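Local structure of tonb-dependent siderophore receptor (Acinetobacter baumannii, 5FR8) at residues 224-229 and 709-714. The protein probably takes part in the first step of iron uptake across the outer membrane by binding iron-chelating siderophores, possibly including ferric enterobactin. Residues are numbered along the deposited sequence; the frame is centred on the assembly and turned at random.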
loop_
_atom_site.group_PDB
_atom_site.type_symbol
_atom_site.label_atom_id
_atom_site.label_comp_id
_atom_site.label_asym_id
_atom_site.label_seq_id
_atom_site.Cartn_x
_atom_site.Cartn_y
_atom_site.Cartn_z
ATOM N N GLY A 224 -21.339 -7.200 20.793
ATOM C CA GLY A 224 -21.117 -6.071 21.707
ATOM C C GLY A 224 -20.198 -4.996 21.164
ATOM O O GLY A 224 -19.639 -4.213 21.929
ATOM N N SER A 225 -20.040 -4.943 19.842
ATOM C CA SER A 225 -19.014 -4.115 19.212
ATOM C C SER A 225 -19.621 -2.915 18.485
ATOM O O SER A 225 -20.659 -3.020 17.807
ATOM C CB SER A 225 -18.146 -4.942 18.238
ATOM O OG SER A 225 -17.151 -4.139 17.594
ATOM N N THR A 226 -18.933 -1.782 18.630
ATOM C CA THR A 226 -19.348 -0.520 18.046
ATOM C C THR A 226 -18.505 -0.134 16.832
ATOM O O THR A 226 -18.691 0.937 16.256
ATOM C CB THR A 226 -19.202 0.594 19.078
ATOM O OG1 THR A 226 -17.905 0.481 19.684
ATOM C CG2 THR A 226 -20.303 0.485 20.145
ATOM N N ALA A 227 -17.583 -1.009 16.448
ATOM C CA ALA A 227 -16.737 -0.726 15.305
ATOM C C ALA A 227 -17.526 -0.886 14.035
ATOM O O ALA A 227 -18.385 -1.752 13.944
ATOM C CB ALA A 227 -15.531 -1.635 15.278
ATOM N N ALA A 228 -17.225 -0.042 13.055
ATOM C CA ALA A 228 -17.896 -0.100 11.780
ATOM C C ALA A 228 -17.366 -1.231 10.915
ATOM O O ALA A 228 -16.221 -1.669 11.066
ATOM C CB ALA A 228 -17.712 1.213 11.060
ATOM N N GLY A 229 -18.206 -1.678 9.987
ATOM C CA GLY A 229 -17.807 -2.642 8.973
ATOM C C GLY A 229 -17.046 -1.937 7.871
ATOM O O GLY A 229 -16.514 -0.839 8.060
ATOM N N ARG A 709 -15.793 -7.501 13.378
ATOM C CA ARG A 709 -14.781 -6.640 13.974
ATOM C C ARG A 709 -15.182 -6.232 15.375
ATOM O O ARG A 709 -16.273 -5.697 15.593
ATOM C CB ARG A 709 -14.553 -5.399 13.122
ATOM C CG ARG A 709 -13.489 -4.457 13.653
ATOM C CD ARG A 709 -13.352 -3.315 12.676
ATOM N NE ARG A 709 -12.494 -2.223 13.133
ATOM C CZ ARG A 709 -12.686 -0.950 12.797
ATOM N NH1 ARG A 709 -13.729 -0.604 12.028
ATOM N NH2 ARG A 709 -11.840 -0.025 13.243
ATOM N N ASP A 710 -14.278 -6.497 16.311
ATOM C CA ASP A 710 -14.528 -6.301 17.725
ATOM C C ASP A 710 -13.866 -5.008 18.131
ATOM O O ASP A 710 -12.651 -4.883 18.029
ATOM C CB ASP A 710 -13.914 -7.467 18.492
ATOM C CG ASP A 710 -14.353 -7.538 19.932
ATOM O OD1 ASP A 710 -14.745 -6.497 20.483
ATOM O OD2 ASP A 710 -14.288 -8.651 20.516
ATOM N N SER A 711 -14.671 -4.048 18.575
ATOM C CA SER A 711 -14.136 -2.824 19.148
ATOM C C SER A 711 -13.474 -3.052 20.497
ATOM O O SER A 711 -12.534 -2.343 20.850
ATOM C CB SER A 711 -15.227 -1.785 19.301
ATOM O OG SER A 711 -16.262 -2.310 20.102
ATOM N N ASN A 712 -13.948 -4.034 21.256
ATOM C CA ASN A 712 -13.327 -4.350 22.553
ATOM C C ASN A 712 -12.067 -5.245 22.499
ATOM O O ASN A 712 -11.682 -5.821 23.500
ATOM C CB ASN A 712 -14.355 -4.987 23.468
ATOM C CG ASN A 712 -15.549 -4.096 23.695
ATOM O OD1 ASN A 712 -16.694 -4.488 23.440
ATOM N ND2 ASN A 712 -15.294 -2.884 24.181
ATOM N N SER A 713 -11.433 -5.358 21.339
ATOM C CA SER A 713 -10.222 -6.151 21.216
ATOM C C SER A 713 -9.199 -5.374 20.434
ATOM O O SER A 713 -9.546 -4.438 19.726
ATOM C CB SER A 713 -10.496 -7.454 20.467
ATOM O OG SER A 713 -9.338 -7.865 19.749
ATOM N N ILE A 714 -7.934 -5.766 20.542
ATOM C CA ILE A 714 -6.882 -5.153 19.708
ATOM C C ILE A 714 -6.243 -6.214 18.795
ATOM O O ILE A 714 -5.268 -5.949 18.092
ATOM C CB ILE A 714 -5.847 -4.417 20.562
ATOM C CG1 ILE A 714 -5.293 -5.329 21.636
ATOM C CG2 ILE A 714 -6.489 -3.230 21.252
ATOM C CD1 ILE A 714 -4.189 -4.685 22.435
#
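Ser225 and Ser711 each use a hydroxyl to bind the backbone of the facing loop, a compact case of two irregular loops joined without strand pairing. The Ser225 hydroxyl, anti to its own N (chi1 179°), bridges the peptides on either side of Asp710, the first residue of a type I turn: OG donates to Arg709 O at 2.7 Å and accepts from Ser711 N, also at 2.7 Å. A weak bond from Ala227 N is a third hold on this buried oxygen. Reciprocally, Ser711 OG receives the N-H of Thr226 (N to OG 3.1 Å, a nearly straight 166°), while Thr226 OG1 bonds to Asn272 O.

Arg709 meets the other loop by edge and face. It runs extended from CG to NE, and its NH1 meets Ala228 O at 2.9 Å, with the oxygen at the guanidinium edge, in its plane. The methyl of Ala227 lies over one face, toward its rim, with CB 3.8 Å from Arg709 NE. NH1 also forms a salt bridge to Asp268, which probably helps fix the group's rotation.

The contact joins two long, probably extracellular loops, between barrel strands 201-212 and 232-247 and between 693-700 and 724-731. Hydroxyls and one arginine binding backbone groups imply a directional, polar junction, with the arginine's charge probably offset by Asp268.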